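Local coordinates for kelch domain-containing protein (Colletotrichum graminicola M1.001, PDB 5C86), which probably oxidises alcohols to aldehydes at a copper site, as an alcohol oxidase of the galactose oxidase and glyoxal oxidase family (AA5), at residues 20-25 with 102-107; 93-98 with 154-159; 227-232 with 254-259; 235-240 with 289-294. One frame throughout, in Å; residues are numbered along the deposited sequence. Where two conformers were deposited one is given.

Contact 1: residues 20-25 with 102-107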
loop_
_atom_site.group_PDB
_atom_site.type_symbol
_atom_site.label_atom_id
_atom_site.label_comp_id
_atom_site.label_asym_id
_atom_site.label_seq_id
_atom_site.Cartn_x
_atom_site.Cartn_y
_atom_site.Cartn_z
ATOM N N ALA A 20 -1.591 -7.967 4.232
ATOM C CA ALA A 20 -2.838 -7.178 4.136
ATOM C C ALA A 20 -3.351 -6.921 5.508
ATOM O O ALA A 20 -3.295 -7.824 6.376
ATOM C CB ALA A 20 -3.896 -7.880 3.360
ATOM N N LEU A 21 -3.871 -5.726 5.746
ATOM C CA LEU A 21 -4.504 -5.431 7.050
ATOM C C LEU A 21 -5.941 -5.822 6.935
ATOM O O LEU A 21 -6.633 -5.440 6.009
ATOM C CB LEU A 21 -4.378 -3.936 7.389
ATOM C CG LEU A 21 -4.945 -3.575 8.748
ATOM C CD1 LEU A 21 -4.041 -4.046 9.805
ATOM C CD2 LEU A 21 -5.052 -2.087 8.852
ATOM N N VAL A 22 -6.430 -6.654 7.875
ATOM C CA VAL A 22 -7.793 -7.133 7.813
ATOM C C VAL A 22 -8.755 -6.030 8.392
ATOM O O VAL A 22 -8.577 -5.584 9.528
ATOM C CB VAL A 22 -7.907 -8.414 8.644
ATOM C CG1 VAL A 22 -9.330 -8.907 8.627
ATOM C CG2 VAL A 22 -6.915 -9.502 8.118
ATOM N N PRO A 23 -9.718 -5.621 7.594
ATOM C CA PRO A 23 -10.668 -4.648 8.170
ATOM C C PRO A 23 -11.338 -5.102 9.445
ATOM O O PRO A 23 -11.536 -6.286 9.672
ATOM C CB PRO A 23 -11.680 -4.474 7.077
ATOM C CG PRO A 23 -11.005 -4.767 5.801
ATOM C CD PRO A 23 -10.027 -5.871 6.204
ATOM N N GLU A 24 -11.615 -4.136 10.327
ATOM C CA GLU A 24 -12.401 -4.273 11.566
ATOM C C GLU A 24 -11.600 -4.894 12.662
ATOM O O GLU A 24 -11.528 -4.352 13.748
ATOM C CB GLU A 24 -13.732 -5.037 11.389
ATOM C CG GLU A 24 -14.840 -4.187 10.871
ATOM C CD GLU A 24 -16.101 -4.967 10.620
ATOM O OE1 GLU A 24 -16.260 -6.121 11.144
ATOM O OE2 GLU A 24 -16.875 -4.422 9.809
ATOM N N THR A 25 -10.922 -6.014 12.384
ATOM C CA THR A 25 -10.048 -6.595 13.452
ATOM C C THR A 25 -8.706 -5.942 13.508
ATOM O O THR A 25 -8.065 -5.845 14.539
ATOM C CB THR A 25 -9.818 -8.077 13.277
ATOM O OG1 THR A 25 -9.216 -8.294 11.997
ATOM C CG2 THR A 25 -11.128 -8.843 13.345
ATOM N N LYS A 102 -16.779 -13.290 6.042
ATOM C CA LYS A 102 -16.932 -14.756 6.073
ATOM C C LYS A 102 -15.939 -15.462 6.985
ATOM O O LYS A 102 -16.028 -16.686 7.111
ATOM C CB LYS A 102 -16.932 -15.295 4.657
ATOM C CG LYS A 102 -18.009 -14.622 3.800
ATOM C CD LYS A 102 -18.140 -15.250 2.416
ATOM C CE LYS A 102 -18.944 -14.402 1.444
ATOM N NZ LYS A 102 -20.388 -14.432 1.747
ATOM N N GLY A 103 -15.021 -14.721 7.626
ATOM C CA GLY A 103 -14.034 -15.247 8.533
ATOM C C GLY A 103 -12.668 -14.987 7.907
ATOM O O GLY A 103 -12.458 -15.198 6.724
ATOM N N GLU A 104 -11.762 -14.582 8.770
ATOM C CA GLU A 104 -10.402 -14.211 8.392
ATOM C C GLU A 104 -9.595 -15.425 7.892
ATOM O O GLU A 104 -8.664 -15.236 7.129
ATOM C CB GLU A 104 -9.682 -13.732 9.615
ATOM C CG GLU A 104 -10.257 -12.471 10.162
ATOM C CD GLU A 104 -9.505 -12.145 11.414
ATOM O OE1 GLU A 104 -9.466 -12.989 12.370
ATOM O OE2 GLU A 104 -8.922 -11.100 11.441
ATOM N N SER A 105 -9.906 -16.632 8.400
ATOM C CA SER A 105 -9.277 -17.881 8.005
ATOM C C SER A 105 -10.157 -18.684 7.058
ATOM O O SER A 105 -9.788 -19.789 6.676
ATOM C CB SER A 105 -8.921 -18.686 9.239
ATOM O OG SER A 105 -8.129 -17.863 10.088
ATOM N N SER A 106 -11.267 -18.123 6.595
ATOM C CA SER A 106 -12.111 -18.795 5.664
ATOM C C SER A 106 -11.444 -18.923 4.259
ATOM O O SER A 106 -10.434 -18.249 3.979
ATOM C CB SER A 106 -13.468 -18.101 5.633
ATOM O OG SER A 106 -13.525 -16.845 4.921
ATOM N N PRO A 107 -12.021 -19.735 3.350
ATOM C CA PRO A 107 -11.346 -19.959 2.062
ATOM C C PRO A 107 -11.393 -18.734 1.156
ATOM O O PRO A 107 -12.413 -18.051 1.070
ATOM C CB PRO A 107 -12.129 -21.131 1.445
ATOM C CG PRO A 107 -12.722 -21.865 2.667
ATOM C CD PRO A 107 -13.089 -20.757 3.603
#
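Val22 and Glu104 mark the closest approach of the two backbones, with their CA atoms 7.6 Å apart. Segment 20-25 leaves strand 18-21 at Leu21 and runs on as an irregular turn. Segment 102-107 is all loop, shaped by a type I beta turn from Gly103 to Ser106. That turn is held from inside: Gly103 O accepts from both Ser106 N and Ser106 OG, the latter at 2.7 Å. No backbone bond crosses between the segments, and the join is made by one carboxylate. Glu104 runs out extended beyond CG (chi2 177°), which carries its OE2 the whole way to the other segment. Thr25 comes to meet it from the opposite direction and donates from OG1 to Glu104 OE2 at 2.9 Å, the hydroxyl sitting above the carboxylate plane, 36° out of it. A chi1 of 59° presents Thr25 OG1 to the carboxylate and leaves Thr25 CG2 alongside, 3.7 Å from Glu104 OE2. Val22 crosses at a slant, its CG1 3.6 Å from Glu104 OE2, so the carboxylate oxygen, probably charged, has methyl groups close by as well as its polar partner. Asn27 ND2 gives Glu104 OE2 a second hydrogen bond, and Gln65 NE2 binds the carbonyl oxygens of Glu104 and Ser106. Phe100 packs on Val22 and Pro23. The arrangement joins neighbouring blades of a kelch beta-propeller: the turn between strands 18-21 and 28-31 of one blade meets the loop between the third and fourth strands, 95-98 and 109-111, of the next.

Contact 2: residues 93-98 with 154-159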
loop_
_atom_site.group_PDB
_atom_site.type_symbol
_atom_site.label_atom_id
_atom_site.label_comp_id
_atom_site.label_asym_id
_atom_site.label_seq_id
_atom_site.Cartn_x
_atom_site.Cartn_y
_atom_site.Cartn_z
ATOM N N ALA A 93 -3.844 -16.371 -14.634
ATOM C CA ALA A 93 -5.100 -15.875 -15.163
ATOM C C ALA A 93 -6.119 -15.613 -13.999
ATOM O O ALA A 93 -7.151 -15.008 -14.283
ATOM C CB ALA A 93 -5.726 -16.934 -16.127
ATOM N N LYS A 94 -5.841 -16.103 -12.784
ATOM C CA LYS A 94 -6.860 -16.253 -11.700
ATOM C C LYS A 94 -7.139 -14.944 -10.950
ATOM O O LYS A 94 -6.275 -14.051 -10.816
ATOM C CB LYS A 94 -6.506 -17.348 -10.733
ATOM C CG LYS A 94 -6.443 -18.696 -11.535
ATOM C CD LYS A 94 -6.669 -19.893 -10.727
ATOM C CE LYS A 94 -7.159 -21.032 -11.638
ATOM N NZ LYS A 94 -7.029 -22.245 -10.847
ATOM N N THR A 95 -8.371 -14.796 -10.548
ATOM C CA THR A 95 -8.816 -13.717 -9.591
ATOM C C THR A 95 -9.395 -14.444 -8.373
ATOM O O THR A 95 -10.263 -15.335 -8.527
ATOM C CB THR A 95 -9.838 -12.808 -10.210
ATOM O OG1 THR A 95 -9.345 -12.200 -11.398
ATOM C CG2 THR A 95 -10.134 -11.640 -9.269
ATOM N N SER A 96 -8.893 -14.190 -7.183
ATOM C CA SER A 96 -9.425 -14.673 -5.971
ATOM C C SER A 96 -9.863 -13.557 -5.007
ATOM O O SER A 96 -9.312 -12.445 -5.105
ATOM C CB SER A 96 -8.476 -15.460 -5.258
ATOM O OG SER A 96 -7.992 -16.592 -6.008
ATOM N N VAL A 97 -10.746 -13.884 -4.065
ATOM C CA VAL A 97 -11.299 -12.897 -3.136
ATOM C C VAL A 97 -11.322 -13.476 -1.744
ATOM O O VAL A 97 -11.670 -14.651 -1.536
ATOM C CB VAL A 97 -12.572 -12.244 -3.651
ATOM C CG1 VAL A 97 -13.749 -13.212 -3.740
ATOM C CG2 VAL A 97 -12.950 -11.064 -2.750
ATOM N N LEU A 98 -10.887 -12.710 -0.731
ATOM C CA LEU A 98 -11.120 -13.003 0.619
ATOM C C LEU A 98 -12.036 -11.938 1.183
ATOM O O LEU A 98 -11.628 -10.725 1.285
ATOM C CB LEU A 98 -9.861 -13.146 1.461
ATOM C CG LEU A 98 -10.045 -13.387 2.940
ATOM C CD1 LEU A 98 -10.712 -14.735 3.208
ATOM C CD2 LEU A 98 -8.751 -13.383 3.704
ATOM N N ASN A 154 -19.198 -9.205 -11.893
ATOM C CA ASN A 154 -18.066 -10.172 -11.956
ATOM C C ASN A 154 -17.503 -10.325 -13.358
ATOM O O ASN A 154 -17.381 -11.464 -13.843
ATOM C CB ASN A 154 -18.481 -11.515 -11.332
ATOM C CG ASN A 154 -17.359 -12.572 -11.202
ATOM O OD1 ASN A 154 -16.171 -12.358 -10.911
ATOM N ND2 ASN A 154 -17.775 -13.800 -11.418
ATOM N N THR A 155 -17.205 -9.212 -14.000
ATOM C CA THR A 155 -16.655 -9.187 -15.344
ATOM C C THR A 155 -15.356 -8.412 -15.392
ATOM O O THR A 155 -15.239 -7.392 -14.707
ATOM C CB THR A 155 -17.587 -8.501 -16.357
ATOM O OG1 THR A 155 -17.774 -7.108 -16.000
ATOM C CG2 THR A 155 -18.913 -9.214 -16.406
ATOM N N TRP A 156 -14.426 -8.872 -16.228
ATOM C CA TRP A 156 -13.249 -8.129 -16.660
ATOM C C TRP A 156 -13.447 -7.667 -18.076
ATOM O O TRP A 156 -13.900 -8.511 -18.932
ATOM C CB TRP A 156 -12.017 -9.019 -16.619
ATOM C CG TRP A 156 -11.500 -9.350 -15.226
ATOM C CD1 TRP A 156 -11.740 -10.406 -14.493
ATOM C CD2 TRP A 156 -10.629 -8.488 -14.430
ATOM N NE1 TRP A 156 -11.060 -10.387 -13.286
ATOM C CE2 TRP A 156 -10.370 -9.208 -13.217
ATOM C CE3 TRP A 156 -10.020 -7.253 -14.656
ATOM C CZ2 TRP A 156 -9.555 -8.656 -12.186
ATOM C CZ3 TRP A 156 -9.222 -6.716 -13.636
ATOM C CH2 TRP A 156 -8.986 -7.442 -12.459
ATOM N N THR A 157 -13.138 -6.445 -18.390
ATOM C CA THR A 157 -13.245 -5.883 -19.721
ATOM C C THR A 157 -11.875 -5.262 -20.096
ATOM O O THR A 157 -11.326 -4.447 -19.336
ATOM C CB THR A 157 -14.363 -4.841 -19.715
ATOM O OG1 THR A 157 -15.531 -5.432 -19.107
ATOM C CG2 THR A 157 -14.682 -4.372 -21.140
ATOM N N LYS A 158 -11.310 -5.609 -21.257
ATOM C CA LYS A 158 -10.186 -4.931 -21.804
ATOM C C LYS A 158 -10.505 -3.551 -22.189
ATOM O O LYS A 158 -11.600 -3.254 -22.680
ATOM C CB LYS A 158 -9.604 -5.692 -23.030
ATOM C CG LYS A 158 -9.144 -7.061 -22.615
ATOM C CD LYS A 158 -8.401 -7.844 -23.669
ATOM C CE LYS A 158 -9.407 -8.250 -24.760
ATOM N NZ LYS A 158 -8.768 -9.420 -25.399
ATOM N N LEU A 159 -9.565 -2.626 -21.972
ATOM C CA LEU A 159 -9.789 -1.270 -22.286
ATOM C C LEU A 159 -8.839 -0.912 -23.438
ATOM O O LEU A 159 -7.627 -0.687 -23.256
ATOM C CB LEU A 159 -9.495 -0.399 -21.079
ATOM C CG LEU A 159 -10.499 -0.606 -19.940
ATOM C CD1 LEU A 159 -9.950 -0.021 -18.603
ATOM C CD2 LEU A 159 -11.883 -0.024 -20.287
#
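Thr95 and Trp156 make this contact by themselves, hydroxyl against indole. Thr95 OG1 lies at the edge of the Trp156 ring, near its plane, 3.1 Å from Trp156 NE1. The CA atoms of Thr95 and Trp156 stay 10.0 Å apart, a gap spanned by side chains. The same hydroxyl oxygen, Thr95 OG1, is 3.6 Å from both Trp156 CE2 and Trp156 CZ2, so it lies along the rim from the indole nitrogen to the six-membered ring. The Thr95 chi1 of -58° is what turns OG1, and not CG2, to the indole edge.

One step further out, Ser112 O ties the pair together: it accepts a hydrogen bond from Thr95 OG1 and a weak one from Trp156 NE1. Thr95 is also fixed through its backbone, which pairs with Leu111 in the neighbouring strand 109-111. Around the indole, Thr87, Met114 and Glu147 pack against Trp156, and the Tyr149 ring meets it with the planes at about 40°. Asn154 OD1 receives both Ser112 N and Tyr149 OH, linking the residues that surround the indole. Strand 155-158 starts at a G1 beta bulge, where Asn154 and Thr155 both face Asp150.

Tyr149 and Trp156, with six residues between them, fit the tyrosine and tryptophan of the kelch signature; here that tryptophan, on the outermost strand of its propeller blade, packs against the preceding blade.

Contact 3: residues 227-232 with 254-259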
loop_
_atom_site.group_PDB
_atom_site.type_symbol
_atom_site.label_atom_id
_atom_site.label_comp_id
_atom_site.label_asym_id
_atom_site.label_seq_id
_atom_site.Cartn_x
_atom_site.Cartn_y
_atom_site.Cartn_z
ATOM N N VAL A 227 3.429 7.179 -2.408
ATOM C CA VAL A 227 2.276 7.163 -1.542
ATOM C C VAL A 227 1.539 8.477 -1.590
ATOM O O VAL A 227 2.144 9.523 -1.491
ATOM C CB VAL A 227 2.552 6.749 -0.087
ATOM C CG1 VAL A 227 3.497 7.733 0.525
ATOM C CG2 VAL A 227 1.278 6.640 0.704
ATOM N N MET A 228 0.202 8.392 -1.643
ATOM C CA MET A 228 -0.650 9.524 -1.610
ATOM C C MET A 228 -0.883 9.891 -0.156
ATOM O O MET A 228 -1.740 9.346 0.506
ATOM C CB MET A 228 -1.956 9.217 -2.309
ATOM C CG MET A 228 -2.830 10.454 -2.470
ATOM S SD MET A 228 -4.340 10.166 -3.385
ATOM C CE MET A 228 -3.658 10.151 -5.029
ATOM N N TYR A 229 -0.144 10.875 0.321
ATOM C CA TYR A 229 -0.156 11.254 1.710
ATOM C C TYR A 229 -1.181 12.350 2.025
ATOM O O TYR A 229 -1.467 12.602 3.195
ATOM C CB TYR A 229 1.244 11.663 2.186
ATOM C CG TYR A 229 1.752 12.940 1.589
ATOM C CD1 TYR A 229 1.418 14.125 2.117
ATOM C CD2 TYR A 229 2.527 12.910 0.460
ATOM C CE1 TYR A 229 1.895 15.307 1.528
ATOM C CE2 TYR A 229 3.002 14.043 -0.167
ATOM C CZ TYR A 229 2.641 15.226 0.393
ATOM O OH TYR A 229 3.164 16.363 -0.169
ATOM N N ASP A 230 -1.704 13.079 1.020
ATOM C CA ASP A 230 -2.791 14.012 1.277
ATOM C C ASP A 230 -3.657 13.979 0.053
ATOM O O ASP A 230 -3.379 14.712 -0.932
ATOM C CB ASP A 230 -2.293 15.410 1.601
ATOM C CG ASP A 230 -3.448 16.389 1.858
ATOM O OD1 ASP A 230 -4.627 16.062 1.518
ATOM O OD2 ASP A 230 -3.170 17.451 2.463
ATOM N N ALA A 231 -4.665 13.118 0.052
ATOM C CA ALA A 231 -5.484 12.946 -1.138
ATOM C C ALA A 231 -6.367 14.162 -1.431
ATOM O O ALA A 231 -6.673 14.413 -2.603
ATOM C CB ALA A 231 -6.304 11.733 -0.997
ATOM N N VAL A 232 -6.704 14.911 -0.414
ATOM C CA VAL A 232 -7.544 16.092 -0.605
ATOM C C VAL A 232 -6.773 17.143 -1.451
ATOM O O VAL A 232 -7.333 17.755 -2.370
ATOM C CB VAL A 232 -7.977 16.634 0.763
ATOM C CG1 VAL A 232 -8.699 17.972 0.604
ATOM C CG2 VAL A 232 -8.881 15.650 1.501
ATOM N N ALA A 254 13.862 12.127 -4.418
ATOM C CA ALA A 254 12.623 12.360 -3.622
ATOM C C ALA A 254 11.840 13.476 -4.378
ATOM O O ALA A 254 12.400 14.538 -4.665
ATOM C CB ALA A 254 12.929 12.719 -2.257
ATOM N N HIS A 255 10.570 13.249 -4.618
ATOM C CA HIS A 255 9.689 14.202 -5.335
ATOM C C HIS A 255 8.329 14.241 -4.677
ATOM O O HIS A 255 7.885 13.261 -4.037
ATOM C CB HIS A 255 9.471 13.881 -6.796
ATOM C CG HIS A 255 10.703 13.945 -7.611
ATOM N ND1 HIS A 255 11.644 12.923 -7.666
ATOM C CD2 HIS A 255 11.198 14.957 -8.377
ATOM C CE1 HIS A 255 12.646 13.299 -8.464
ATOM N NE2 HIS A 255 12.398 14.528 -8.905
ATOM N N ILE A 256 7.672 15.409 -4.739
ATOM C CA ILE A 256 6.254 15.522 -4.461
ATOM C C ILE A 256 5.528 15.894 -5.733
ATOM O O ILE A 256 5.892 16.884 -6.361
ATOM C CB ILE A 256 5.964 16.564 -3.342
ATOM C CG1 ILE A 256 6.431 16.101 -1.964
ATOM C CG2 ILE A 256 4.466 16.962 -3.369
ATOM C CD1 ILE A 256 6.468 17.221 -0.919
ATOM N N LEU A 257 4.521 15.116 -6.085
ATOM C CA LEU A 257 3.645 15.295 -7.236
ATOM C C LEU A 257 2.378 15.917 -6.754
ATOM O O LEU A 257 1.852 15.540 -5.646
ATOM C CB LEU A 257 3.297 13.965 -7.907
ATOM C CG LEU A 257 4.396 12.960 -8.160
ATOM C CD1 LEU A 257 3.914 11.801 -9.011
ATOM C CD2 LEU A 257 5.720 13.419 -8.581
ATOM N N THR A 258 1.813 16.904 -7.519
ATOM C CA THR A 258 0.548 17.499 -7.138
ATOM C C THR A 258 -0.390 17.347 -8.300
ATOM O O THR A 258 -0.080 17.824 -9.389
ATOM C CB THR A 258 0.723 19.012 -6.766
ATOM O OG1 THR A 258 1.679 19.194 -5.714
ATOM C CG2 THR A 258 -0.594 19.595 -6.307
ATOM N N LEU A 259 -1.507 16.673 -8.105
ATOM C CA LEU A 259 -2.475 16.321 -9.110
ATOM C C LEU A 259 -3.466 17.429 -9.157
ATOM O O LEU A 259 -3.934 17.869 -8.117
ATOM C CB LEU A 259 -3.199 14.998 -8.783
ATOM C CG LEU A 259 -2.391 13.720 -9.172
ATOM C CD1 LEU A 259 -1.030 13.671 -8.525
ATOM C CD2 LEU A 259 -3.189 12.523 -8.760
#
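Tyr229 reaches from one strand, past its neighbour, to Ile256 on the strand beyond, and its side chain can be followed outward atom by atom. Its CB points toward segment 254-259, and both CB and CD2 lie against Ile291 CD1 of the adjoining blade. A chi1 of 68° swings the ring out over Lys235, so that Tyr229 CZ rests on Lys235 CB at 3.4 Å. On the way to the tip, Tyr229 CE2 comes within 4.4 Å of Ile256 CG1, the isoleucine lying oblique to the ring. At the tip itself, Tyr229 OH is set among three carbons of Ile256, with CD1 and CG2 each at 3.5 Å and CG1 slightly farther off; the two side chains cross at about a right angle.

This is packing within one four-stranded antiparallel blade of the beta-propeller. Strands 225-230 and 254-258 flank strand 235-239, so Met228 and Leu257 are 9.1 Å apart at CA. A classic beta bulge, with Tyr229 and Asp230 both facing Lys235, accompanies the corner that the chain turns at 229. Around this corner, Arg431 NH1 bonds Tyr229 O, and backbone bonds of Met228 and Ala231 with Arg431 tie the end of this strand to strand 431-438.

On the other face of the blade, Met228 is extended as far as SD and then folds at chi3 (-78°), bringing Met228 CE to 4.4 Å from Leu259 CD2, with Ile236 of the intervening strand touching both residues.

Contact 4: residues 235-240 with 289-294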
loop_
_atom_site.group_PDB
_atom_site.type_symbol
_atom_site.label_atom_id
_atom_site.label_comp_id
_atom_site.label_asym_id
_atom_site.label_seq_id
_atom_site.Cartn_x
_atom_site.Cartn_y
_atom_site.Cartn_z
ATOM N N LYS A 235 -1.657 15.125 -3.313
ATOM C CA LYS A 235 -0.240 15.070 -3.105
ATOM C C LYS A 235 0.296 13.635 -2.985
ATOM O O LYS A 235 -0.224 12.824 -2.171
ATOM C CB LYS A 235 0.167 15.772 -1.844
ATOM C CG LYS A 235 -0.234 17.232 -1.754
ATOM C CD LYS A 235 0.699 18.084 -2.514
ATOM C CE LYS A 235 0.421 19.565 -2.277
ATOM N NZ LYS A 235 1.322 20.324 -3.153
ATOM N N ILE A 236 1.270 13.325 -3.824
ATOM C CA ILE A 236 1.944 12.008 -3.847
ATOM C C ILE A 236 3.442 12.172 -3.623
ATOM O O ILE A 236 4.075 12.970 -4.325
ATOM C CB ILE A 236 1.651 11.275 -5.123
ATOM C CG1 ILE A 236 0.145 11.184 -5.370
ATOM C CG2 ILE A 236 2.336 9.910 -5.149
ATOM C CD1 ILE A 236 -0.174 10.679 -6.720
ATOM N N PHE A 237 4.023 11.420 -2.699
ATOM C CA PHE A 237 5.453 11.429 -2.478
ATOM C C PHE A 237 6.028 10.263 -3.238
ATOM O O PHE A 237 5.421 9.156 -3.266
ATOM C CB PHE A 237 5.708 11.179 -0.995
ATOM C CG PHE A 237 7.109 10.796 -0.629
ATOM C CD1 PHE A 237 8.128 11.750 -0.586
ATOM C CD2 PHE A 237 7.386 9.526 -0.222
ATOM C CE1 PHE A 237 9.385 11.441 -0.210
ATOM C CE2 PHE A 237 8.689 9.194 0.177
ATOM C CZ PHE A 237 9.676 10.158 0.248
ATOM N N THR A 238 7.181 10.465 -3.864
ATOM C CA THR A 238 7.894 9.385 -4.597
ATOM C C THR A 238 9.287 9.307 -4.189
ATOM O O THR A 238 9.887 10.341 -3.838
ATOM C CB THR A 238 7.849 9.559 -6.117
ATOM O OG1 THR A 238 8.713 10.667 -6.530
ATOM C CG2 THR A 238 6.401 9.750 -6.619
ATOM N N TYR A 239 9.915 8.102 -4.164
ATOM C CA TYR A 239 11.275 7.959 -3.655
ATOM C C TYR A 239 11.985 6.813 -4.349
ATOM O O TYR A 239 11.473 5.708 -4.379
ATOM C CB TYR A 239 11.312 7.668 -2.133
ATOM C CG TYR A 239 12.700 7.751 -1.540
ATOM C CD1 TYR A 239 13.217 8.996 -1.256
ATOM C CD2 TYR A 239 13.487 6.660 -1.341
ATOM C CE1 TYR A 239 14.478 9.162 -0.759
ATOM C CE2 TYR A 239 14.768 6.792 -0.845
ATOM C CZ TYR A 239 15.221 8.066 -0.517
ATOM O OH TYR A 239 16.502 8.257 0.020
ATOM N N GLY A 240 13.230 7.050 -4.714
ATOM C CA GLY A 240 14.161 5.969 -5.030
ATOM C C GLY A 240 13.873 5.180 -6.277
ATOM O O GLY A 240 13.233 5.645 -7.215
ATOM N N GLY A 289 0.472 12.326 8.613
ATOM C CA GLY A 289 0.914 12.772 7.286
ATOM C C GLY A 289 2.354 12.583 6.993
ATOM O O GLY A 289 2.766 12.742 5.868
ATOM N N LYS A 290 3.083 12.063 7.977
ATOM C CA LYS A 290 4.460 11.716 7.698
ATOM C C LYS A 290 4.546 10.374 6.995
ATOM O O LYS A 290 3.559 9.606 6.944
ATOM C CB LYS A 290 5.356 11.746 8.959
ATOM C CG LYS A 290 5.452 13.152 9.572
ATOM C CD LYS A 290 6.528 13.124 10.746
ATOM C CE LYS A 290 6.473 14.320 11.693
ATOM N NZ LYS A 290 5.430 14.023 12.732
ATOM N N ILE A 291 5.715 10.112 6.426
ATOM C CA ILE A 291 5.931 8.892 5.635
ATOM C C ILE A 291 7.188 8.164 6.100
ATOM O O ILE A 291 8.222 8.771 6.283
ATOM C CB ILE A 291 6.048 9.182 4.165
ATOM C CG1 ILE A 291 4.771 9.903 3.675
ATOM C CG2 ILE A 291 6.287 7.933 3.340
ATOM C CD1 ILE A 291 4.888 10.558 2.316
ATOM N N TRP A 292 7.085 6.886 6.365
ATOM C CA TRP A 292 8.294 6.102 6.786
ATOM C C TRP A 292 8.754 5.270 5.608
ATOM O O TRP A 292 7.904 4.603 4.977
ATOM C CB TRP A 292 7.887 5.237 7.882
ATOM C CG TRP A 292 9.002 4.529 8.625
ATOM C CD1 TRP A 292 10.010 5.116 9.260
ATOM C CD2 TRP A 292 9.076 3.128 8.877
ATOM N NE1 TRP A 292 10.745 4.158 9.954
ATOM C CE2 TRP A 292 10.196 2.945 9.720
ATOM C CE3 TRP A 292 8.314 2.031 8.520
ATOM C CZ2 TRP A 292 10.512 1.694 10.228
ATOM C CZ3 TRP A 292 8.638 0.780 9.075
ATOM C CH2 TRP A 292 9.723 0.669 9.915
ATOM N N VAL A 293 10.040 5.336 5.325
ATOM C CA VAL A 293 10.674 4.638 4.210
ATOM C C VAL A 293 11.616 3.638 4.813
ATOM O O VAL A 293 12.593 4.061 5.448
ATOM C CB VAL A 293 11.379 5.568 3.231
ATOM C CG1 VAL A 293 11.830 4.784 2.054
ATOM C CG2 VAL A 293 10.394 6.678 2.764
ATOM N N VAL A 294 11.344 2.356 4.600
ATOM C CA VAL A 294 12.103 1.313 5.294
ATOM C C VAL A 294 12.681 0.284 4.301
ATOM O O VAL A 294 12.030 -0.128 3.320
ATOM C CB VAL A 294 11.221 0.563 6.306
ATOM C CG1 VAL A 294 9.904 0.074 5.760
ATOM C CG2 VAL A 294 11.981 -0.559 7.048
#
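Phe237 and Ile291 pack where two neighbouring blades of the beta-propeller lie against each other, each residue on the second strand of its own blade. The axes of strands 235-239 and 291-294 approach to 10.2 Å and run nearly parallel, 20° apart. Such spacing leaves the interface to side chains.

The tight part is at Ile291. Its CD1 lies against the start of the Phe237 side chain, 3.5 Å from Phe237 CB and 3.7 Å from Phe237 CG. Ile291 CG2 lies farther along, 4.1 Å from Phe237 CD2. With CG anti to the backbone N (chi1 165°), Phe237 extends its ring toward Val293, and Phe315 stacks on it from within the neighbouring blade.

Toward Val293 the fit is slacker, though still buried. Val293 offers one methyl to each of two aromatics: CG2 touches the edge of the Phe237 ring, 4.0 Å from Phe237 CE2, while CG1 turns to Tyr239. The Tyr239 ring also meets Phe322, and its OH is hydrogen-bonded to Tyr276 O. On the side facing Val293, Tyr239 CD2 stops 4.2 Å from Val293 CG1.

In the fold
The contacts form two groups. Contacts 1 and 2 have centres about 20 Å apart and meet through Leu98, whose CD1 packs 3.6 Å from Ser106 O; one strand and the loop that follows it thus supply a segment to each. Contacts 3 and 4, centres about 8 Å apart, meet in one blade, which holds all their segments except 289-294, in the next blade: Leu257 N probably hydrogen-bonds Ile236 O (2.8 Å), and Thr258 OG1 meets Lys235 NZ. Contacts 1 and 3 lie about 29 Å apart, centre to centre, across the chain's centre. All four lie away from the copper site of Tyr120, His335 and His423, which holds no copper in this apo model.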